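Local coordinates for protein 3,6-diketocamphane 1,6-monooxygenase (Pseudomonas putida, PDB 4UWM) that catalyses the FMNH2- and oxygen-dependent Baeyer-Villiger oxidation of a diketocamphane to its lactone, a step in the breakdown of (-)-camphor, at residues A[278-282]-A[283-287]; A[146-149]-A[150-154]. All blocks are in the same frame, centred on the assembly; numbering follows the deposited sequence.

Interaction 1 of 2, residues A[278-282]-A[283-287]; sequences GYCFE and RYLIP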
ATOM      1  N   GLY A 278      21.225 -17.252  14.663  1.00 31.40           N
ATOM      2  CA  GLY A 278      21.380 -17.742  16.026  1.00 23.48           C
ATOM      3  C   GLY A 278      20.883 -16.762  17.055  1.00 21.64           C
ATOM      4  O   GLY A 278      20.305 -17.169  18.055  1.00 25.62           O
ATOM      5  N   TYR A 279      21.099 -15.466  16.811  1.00 24.02           N
ATOM      6  CA  TYR A 279      20.617 -14.414  17.712  1.00 24.55           C
ATOM      7  C   TYR A 279      19.080 -14.409  17.858  1.00 27.59           C
ATOM      8  O   TYR A 279      18.539 -14.353  18.973  1.00 26.51           O
ATOM      9  CB  TYR A 279      21.116 -13.017  17.272  1.00 25.14           C
ATOM     10  CG  TYR A 279      20.644 -11.924  18.195  1.00 26.00           C
ATOM     11  CD1 TYR A 279      21.257 -11.713  19.436  1.00 32.74           C
ATOM     12  CD2 TYR A 279      19.543 -11.130  17.865  1.00 26.68           C
ATOM     13  CE1 TYR A 279      20.800 -10.731  20.306  1.00 29.94           C
ATOM     14  CE2 TYR A 279      19.082 -10.152  18.725  1.00 25.65           C
ATOM     15  CZ  TYR A 279      19.722  -9.951  19.942  1.00 32.13           C
ATOM     16  OH  TYR A 279      19.269  -8.976  20.790  1.00 39.36           O
ATOM     17  N   CYS A 280      18.390 -14.460  16.720  1.00 27.25           N
ATOM     18  CA  CYS A 280      16.919 -14.424  16.709  1.00 23.80           C
ATOM     19  C   CYS A 280      16.368 -15.662  17.422  1.00 22.62           C
ATOM     20  O   CYS A 280      15.528 -15.556  18.317  1.00 25.30           O
ATOM     21  CB  CYS A 280      16.408 -14.375  15.271  1.00 23.41           C
ATOM     22  SG  CYS A 280      14.599 -14.354  15.154  1.00 23.50           S
ATOM     23  N   PHE A 281      16.871 -16.831  17.036  1.00 26.13           N
ATOM     24  CA  PHE A 281      16.457 -18.090  17.666  1.00 27.91           C
ATOM     25  C   PHE A 281      16.699 -18.134  19.159  1.00 28.02           C
ATOM     26  O   PHE A 281      15.798 -18.480  19.911  1.00 29.48           O
ATOM     27  CB  PHE A 281      17.087 -19.294  16.974  1.00 27.78           C
ATOM     28  CG  PHE A 281      16.290 -19.787  15.803  1.00 28.60           C
ATOM     29  CD1 PHE A 281      15.274 -20.714  15.988  1.00 26.44           C
ATOM     30  CD2 PHE A 281      16.524 -19.297  14.526  1.00 27.96           C
ATOM     31  CE1 PHE A 281      14.524 -21.170  14.917  1.00 26.87           C
ATOM     32  CE2 PHE A 281      15.776 -19.746  13.449  1.00 28.37           C
ATOM     33  CZ  PHE A 281      14.775 -20.686  13.645  1.00 28.43           C
ATOM     34  N   GLU A 282      17.900 -17.762  19.591  1.00 35.76           N
ATOM     35  CA  GLU A 282      18.243 -17.742  21.021  1.00 32.54           C
ATOM     36  C   GLU A 282      17.407 -16.764  21.824  1.00 30.98           C
ATOM     37  O   GLU A 282      16.944 -17.091  22.920  1.00 30.52           O
ATOM     38  CB  GLU A 282      19.712 -17.363  21.198  1.00 45.01           C
ATOM     39  CG  GLU A 282      20.339 -17.833  22.491  1.00 52.42           C
ATOM     40  CD  GLU A 282      20.843 -19.248  22.370  1.00 68.86           C
ATOM     41  OE1 GLU A 282      20.024 -20.175  22.525  1.00 69.84           O
ATOM     42  OE2 GLU A 282      22.046 -19.423  22.086  1.00 71.07           O
ATOM     43  N   ARG A 283      17.222 -15.552  21.300  1.00 27.52           N
ATOM     44  CA  ARG A 283      16.535 -14.519  22.065  1.00 25.80           C
ATOM     45  C   ARG A 283      15.020 -14.613  22.002  1.00 26.72           C
ATOM     46  O   ARG A 283      14.333 -14.272  22.973  1.00 30.32           O
ATOM     47  CB  ARG A 283      16.974 -13.122  21.628  1.00 29.11           C
ATOM     48  CG  ARG A 283      16.314 -12.028  22.448  1.00 34.07           C
ATOM     49  CD  ARG A 283      16.721 -10.632  22.018  1.00 37.44           C
ATOM     50  NE  ARG A 283      15.844  -9.634  22.626  1.00 39.71           N
ATOM     51  CZ  ARG A 283      15.879  -8.334  22.358  1.00 36.07           C
ATOM     52  NH1 ARG A 283      16.765  -7.848  21.486  1.00 37.59           N
ATOM     53  NH2 ARG A 283      15.038  -7.521  22.978  1.00 34.19           N
ATOM     54  N   TYR A 284      14.504 -15.054  20.859  1.00 26.69           N
ATOM     55  CA  TYR A 284      13.085 -14.876  20.550  1.00 26.64           C
ATOM     56  C   TYR A 284      12.374 -16.197  20.284  1.00 23.54           C
ATOM     57  O   TYR A 284      11.444 -16.550  21.001  1.00 30.01           O
ATOM     58  CB  TYR A 284      12.919 -13.907  19.339  1.00 22.92           C
ATOM     59  CG  TYR A 284      11.478 -13.703  18.881  1.00 22.64           C
ATOM     60  CD1 TYR A 284      10.490 -13.310  19.780  1.00 24.88           C
ATOM     61  CD2 TYR A 284      11.121 -13.865  17.541  1.00 22.88           C
ATOM     62  CE1 TYR A 284       9.182 -13.111  19.367  1.00 25.94           C
ATOM     63  CE2 TYR A 284       9.809 -13.681  17.120  1.00 20.66           C
ATOM     64  CZ  TYR A 284       8.850 -13.298  18.038  1.00 25.26           C
ATOM     65  OH  TYR A 284       7.546 -13.098  17.642  1.00 28.27           O
ATOM     66  N   LEU A 285      12.809 -16.920  19.256  1.00 24.05           N
ATOM     67  CA  LEU A 285      12.049 -18.076  18.776  1.00 24.56           C
ATOM     68  C   LEU A 285      12.082 -19.311  19.676  1.00 27.83           C
ATOM     69  O   LEU A 285      11.038 -19.935  19.907  1.00 29.97           O
ATOM     70  CB  LEU A 285      12.471 -18.465  17.348  1.00 22.75           C
ATOM     71  CG  LEU A 285      12.141 -17.451  16.246  1.00 23.47           C
ATOM     72  CD1 LEU A 285      12.772 -17.871  14.932  1.00 23.97           C
ATOM     73  CD2 LEU A 285      10.633 -17.270  16.103  1.00 27.05           C
ATOM     74  N   ILE A 286      13.276 -19.687  20.140  1.00 30.01           N
ATOM     75  CA  ILE A 286      13.414 -20.915  20.931  1.00 31.46           C
ATOM     76  C   ILE A 286      12.555 -20.862  22.191  1.00 30.83           C
ATOM     77  O   ILE A 286      11.778 -21.790  22.409  1.00 36.17           O
ATOM     78  CB  ILE A 286      14.890 -21.321  21.184  1.00 30.17           C
ATOM     79  CG1 ILE A 286      15.476 -21.935  19.912  1.00 27.85           C
ATOM     80  CG2 ILE A 286      15.004 -22.322  22.327  1.00 33.25           C
ATOM     81  CD1 ILE A 286      16.991 -21.885  19.818  1.00 29.99           C
ATOM     82  N   PRO A 287      12.633 -19.770  22.991  1.00 32.45           N
ATOM     83  CA  PRO A 287      11.784 -19.746  24.186  1.00 28.35           C
ATOM     84  C   PRO A 287      10.288 -19.914  23.880  1.00 39.35           C
ATOM     85  O   PRO A 287       9.576 -20.539  24.665  1.00 32.72           O
ATOM     86  CB  PRO A 287      12.055 -18.363  24.781  1.00 32.89           C
ATOM     87  CG  PRO A 287      13.438 -18.042  24.353  1.00 33.60           C
ATOM     88  CD  PRO A 287      13.538 -18.600  22.957  1.00 30.76           C
TER

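Interaction 2 of 2, residues A[146-149]-A[150-154]; sequences SLFI and MEKIW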
ATOM      1  N   SER A 146     -15.132 -12.830   3.005  1.00 21.95           N
ATOM      2  CA  SER A 146     -14.265 -11.898   2.271  1.00 16.48           C
ATOM      3  C   SER A 146     -13.883 -12.481   0.917  1.00 14.83           C
ATOM      4  O   SER A 146     -14.007 -11.829  -0.114  1.00 18.64           O
ATOM      5  CB  SER A 146     -13.003 -11.534   3.075  1.00 16.88           C
ATOM      6  OG  SER A 146     -12.054 -10.949   2.184  1.00 17.93           O
ATOM      7  N   LEU A 147     -13.423 -13.725   0.909  1.00 19.26           N
ATOM      8  CA  LEU A 147     -12.994 -14.346  -0.340  1.00 19.62           C
ATOM      9  C   LEU A 147     -14.170 -14.448  -1.326  1.00 24.31           C
ATOM     10  O   LEU A 147     -14.010 -14.201  -2.518  1.00 21.11           O
ATOM     11  CB  LEU A 147     -12.420 -15.740  -0.056  1.00 26.37           C
ATOM     12  CG  LEU A 147     -11.978 -16.591  -1.246  1.00 29.74           C
ATOM     13  CD1 LEU A 147     -10.903 -15.890  -2.074  1.00 28.74           C
ATOM     14  CD2 LEU A 147     -11.476 -17.918  -0.713  1.00 28.39           C
ATOM     15  N   PHE A 148     -15.342 -14.802  -0.808  1.00 22.02           N
ATOM     16  CA  PHE A 148     -16.575 -14.849  -1.627  1.00 22.59           C
ATOM     17  C   PHE A 148     -16.765 -13.517  -2.345  1.00 23.05           C
ATOM     18  O   PHE A 148     -16.929 -13.496  -3.563  1.00 21.92           O
ATOM     19  CB  PHE A 148     -17.785 -15.184  -0.753  1.00 21.03           C
ATOM     20  CG  PHE A 148     -19.116 -15.070  -1.468  1.00 23.98           C
ATOM     21  CD1 PHE A 148     -19.563 -16.082  -2.309  1.00 26.41           C
ATOM     22  CD2 PHE A 148     -19.916 -13.948  -1.289  1.00 25.63           C
ATOM     23  CE1 PHE A 148     -20.787 -15.988  -2.954  1.00 28.67           C
ATOM     24  CE2 PHE A 148     -21.143 -13.839  -1.941  1.00 34.26           C
ATOM     25  CZ  PHE A 148     -21.580 -14.867  -2.769  1.00 29.22           C
ATOM     26  N   ILE A 149     -16.704 -12.412  -1.588  1.00 20.87           N
ATOM     27  CA  ILE A 149     -16.812 -11.050  -2.148  1.00 19.47           C
ATOM     28  C   ILE A 149     -15.703 -10.696  -3.136  1.00 22.74           C
ATOM     29  O   ILE A 149     -15.985 -10.229  -4.247  1.00 18.23           O
ATOM     30  CB  ILE A 149     -16.905  -9.980  -1.016  1.00 22.99           C
ATOM     31  CG1 ILE A 149     -18.197 -10.188  -0.216  1.00 20.41           C
ATOM     32  CG2 ILE A 149     -16.800  -8.558  -1.572  1.00 19.88           C
ATOM     33  CD1 ILE A 149     -18.258  -9.489   1.141  1.00 19.97           C
ATOM     34  N   MET A 150     -14.433 -10.910  -2.747  1.00 20.09           N
ATOM     35  CA  MET A 150     -13.329 -10.510  -3.603  1.00 16.86           C
ATOM     36  C   MET A 150     -13.355 -11.189  -4.968  1.00 16.03           C
ATOM     37  O   MET A 150     -13.102 -10.549  -5.989  1.00 17.41           O
ATOM     38  CB  MET A 150     -11.964 -10.754  -2.903  1.00 14.23           C
ATOM     39  CG  MET A 150     -11.792  -9.939  -1.613  1.00 15.12           C
ATOM     40  SD  MET A 150     -10.011  -9.705  -1.239  1.00 17.88           S
ATOM     41  CE  MET A 150      -9.524 -11.370  -0.848  1.00 16.48           C
ATOM     42  N   GLU A 151     -13.627 -12.490  -4.994  1.00 19.63           N
ATOM     43  CA  GLU A 151     -13.706 -13.212  -6.272  1.00 20.81           C
ATOM     44  C   GLU A 151     -14.773 -12.608  -7.190  1.00 20.82           C
ATOM     45  O   GLU A 151     -14.601 -12.572  -8.402  1.00 19.32           O
ATOM     46  CB  GLU A 151     -14.030 -14.688  -6.040  1.00 25.47           C
ATOM     47  CG  GLU A 151     -12.930 -15.434  -5.307  1.00 27.06           C
ATOM     48  CD  GLU A 151     -13.328 -16.840  -4.902  1.00 33.22           C
ATOM     49  OE1 GLU A 151     -14.522 -17.100  -4.636  1.00 37.70           O
ATOM     50  OE2 GLU A 151     -12.421 -17.678  -4.798  1.00 31.03           O
ATOM     51  N   LYS A 152     -15.872 -12.141  -6.608  1.00 22.52           N
ATOM     52  CA  LYS A 152     -16.934 -11.514  -7.425  1.00 24.37           C
ATOM     53  C   LYS A 152     -16.530 -10.108  -7.909  1.00 24.63           C
ATOM     54  O   LYS A 152     -16.830  -9.713  -9.048  1.00 24.29           O
ATOM     55  CB  LYS A 152     -18.272 -11.542  -6.684  1.00 26.17           C
ATOM     56  CG  LYS A 152     -18.769 -12.956  -6.399  1.00 27.59           C
ATOM     57  CD  LYS A 152     -19.952 -12.948  -5.436  1.00 31.97           C
ATOM     58  CE  LYS A 152     -21.257 -12.620  -6.166  1.00 32.11           C
ATOM     59  NZ  LYS A 152     -21.627 -13.687  -7.140  1.00 33.32           N
ATOM     60  N   ILE A 153     -15.798  -9.365  -7.079  1.00 20.68           N
ATOM     61  CA  ILE A 153     -15.291  -8.075  -7.527  0.60 21.83           C
ATOM     62  C   ILE A 153     -14.327  -8.261  -8.695  1.00 21.46           C
ATOM     63  O   ILE A 153     -14.404  -7.520  -9.669  1.00 20.32           O
ATOM     64  CB  ILE A 153     -14.674  -7.256  -6.380  0.60 23.08           C
ATOM     65  CG1 ILE A 153     -15.799  -6.659  -5.537  0.60 22.87           C
ATOM     66  CG2 ILE A 153     -13.784  -6.127  -6.915  0.60 22.91           C
ATOM     67  CD1 ILE A 153     -15.490  -6.619  -4.068  0.60 20.70           C
ATOM     68  N   TRP A 154     -13.446  -9.267  -8.615  1.00 22.07           N
ATOM     69  CA  TRP A 154     -12.487  -9.517  -9.708  1.00 19.96           C
ATOM     70  C   TRP A 154     -13.173  -9.883 -11.026  1.00 24.54           C
ATOM     71  O   TRP A 154     -12.636  -9.592 -12.105  1.00 24.50           O
ATOM     72  CB  TRP A 154     -11.468 -10.615  -9.356  1.00 19.67           C
ATOM     73  CG  TRP A 154     -10.556 -10.250  -8.208  1.00 21.82           C
ATOM     74  CD1 TRP A 154     -10.037  -9.005  -7.921  1.00 23.09           C
ATOM     75  CD2 TRP A 154     -10.050 -11.135  -7.201  1.00 19.60           C
ATOM     76  NE1 TRP A 154      -9.239  -9.071  -6.798  1.00 19.26           N
ATOM     77  CE2 TRP A 154      -9.237 -10.353  -6.324  1.00 19.13           C
ATOM     78  CE3 TRP A 154     -10.210 -12.502  -6.940  1.00 19.13           C
ATOM     79  CZ2 TRP A 154      -8.604 -10.899  -5.199  1.00 18.15           C
ATOM     80  CZ3 TRP A 154      -9.570 -13.058  -5.823  1.00 20.38           C
ATOM     81  CH2 TRP A 154      -8.774 -12.249  -4.962  1.00 18.37           C
TER
HETATM   82  O   HOH W   1     -17.235 -16.041  -4.807  1.00 23.01           O

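Interaction 1 of 2, residues A[278-282]-A[283-287]
Y279 and R283 meet on one flank of helix 276-291, one turn apart, where the α-helix of this luciferase-like TIM-barrel monooxygenase widens into a π-type turn at 283-285. Backbone bonding records the change. R283 N still donates to Y279 O four residues back, but C280 O takes two donors, Y284 N at 2.8 Å and L285 N at 3.2 Å, which reach it from opposite faces of its carbonyl plane. I286 N then bonds F281 O, five residues back, in the plane of that carbonyl. With P287 lacking an N-H, the helix kinks, and the axes of 278-282 and 283-287 stand at 47°.

The polar side-chain bond runs from R283 NH1 to Y279 OH, 2.8 Å with a moderately bent N-H angle of 146°, the hydroxyl lying somewhat out of the guanidinium plane. Ring and guanidinium are nearly perpendicular. Both CG atoms stand anti to their backbone N, and the arginine chain stays extended as far as NE, which carries NH1 alongside the phenol. Its other terminal nitrogen, NH2, forms a salt bridge with E181 of the second subunit, so the guanidinium ties this helix turn to the dimer interface. Y284 OH is held by E52, and its ring stacks on W51.

Apolar contacts make up the rest. I286 CD1 approaches F281 CB at 3.8 Å, while C280 SG lies 4.0 Å from L285 CD1. F281 and I286 also touch L314 of helix 311-317, and C280 touches W51. L285, whose side chain comes within about 5 Å of bound FMN, makes a CH-pi contact with F281: its CD1 methyl sits 3.6 Å from the ring centroid, only 9° off the ring normal.

Interaction 2 of 2, residues A[146-149]-A[150-154]
Helix 139-155 runs through S146-W154 as an α-helix with one weak turn at K152: M150 N bonds S146 O at 2.8 Å, E151 N bonds L147 O, and I153 N bonds I149 O, the first being nearly linear (169°), whereas the bonds of K152 N to F148 O and I149 O are both weak. F148 O also accepts a hydrogen bond from a water at 2.8 Å, and the same water donates to E151 OE1 at 2.9 Å, bridging the carbonyl to the carboxylate.

Side chains pair mainly at i to i+4. The K152 chain passes over one face of the F148 ring, CD standing 3.6 Å above the plane and displaced toward the rim near CZ, a CH-pi contact. A chi1 of -62° and an extended chi2 (169°) carry CD there, the chain bending only beyond it, and the residue also makes a cation-pi contact with F159. E151 runs across L147, placing OE2 3.6 Å from the leucine CD1; this is an apolar carbon against a carboxylate oxygen, while OE1 holds the water. S146 OG lies beside the M150 thioether arm, 3.9 Å from CG. I149 touches P85 of helix 85-98 and H161 of strand 159-162, and I153 touches A86 and F159 of the same two elements. W154 lays one ring face against the preceding turn, with M150 O 3.2 Å above its plane, offset toward the rim, and its NE1 is bonded to A89 O.

L147 touches I107, and W154 touches L105, both of strand 105-108. The helix thus lies in the connection between parallel strands 105-108 and 198-202 and packs against the outside of the barrel, as in the luciferase-like TIM-barrel fold.

Interactions 1 and 2 are each local to a single helix, 276-291 and 139-155 respectively, and share no element; they lie on opposite sides of the chain's centre, with centres 39 Å apart. Both mix buried and exposed residues: five of nine touching residues are buried in interaction 1, partly covered by the second subunit, and four of eight in interaction 2, which that subunit does not reach. Interaction 1 sits nearer the flavin, about 5 Å from FMN at its closest side chain. The backbones also differ: a π-type widening and kink at 283-287, but an α-helix with one weak turn at K152. Each pairs a CH-pi contact with a polar link, direct in interaction 1 and water-mediated in interaction 2.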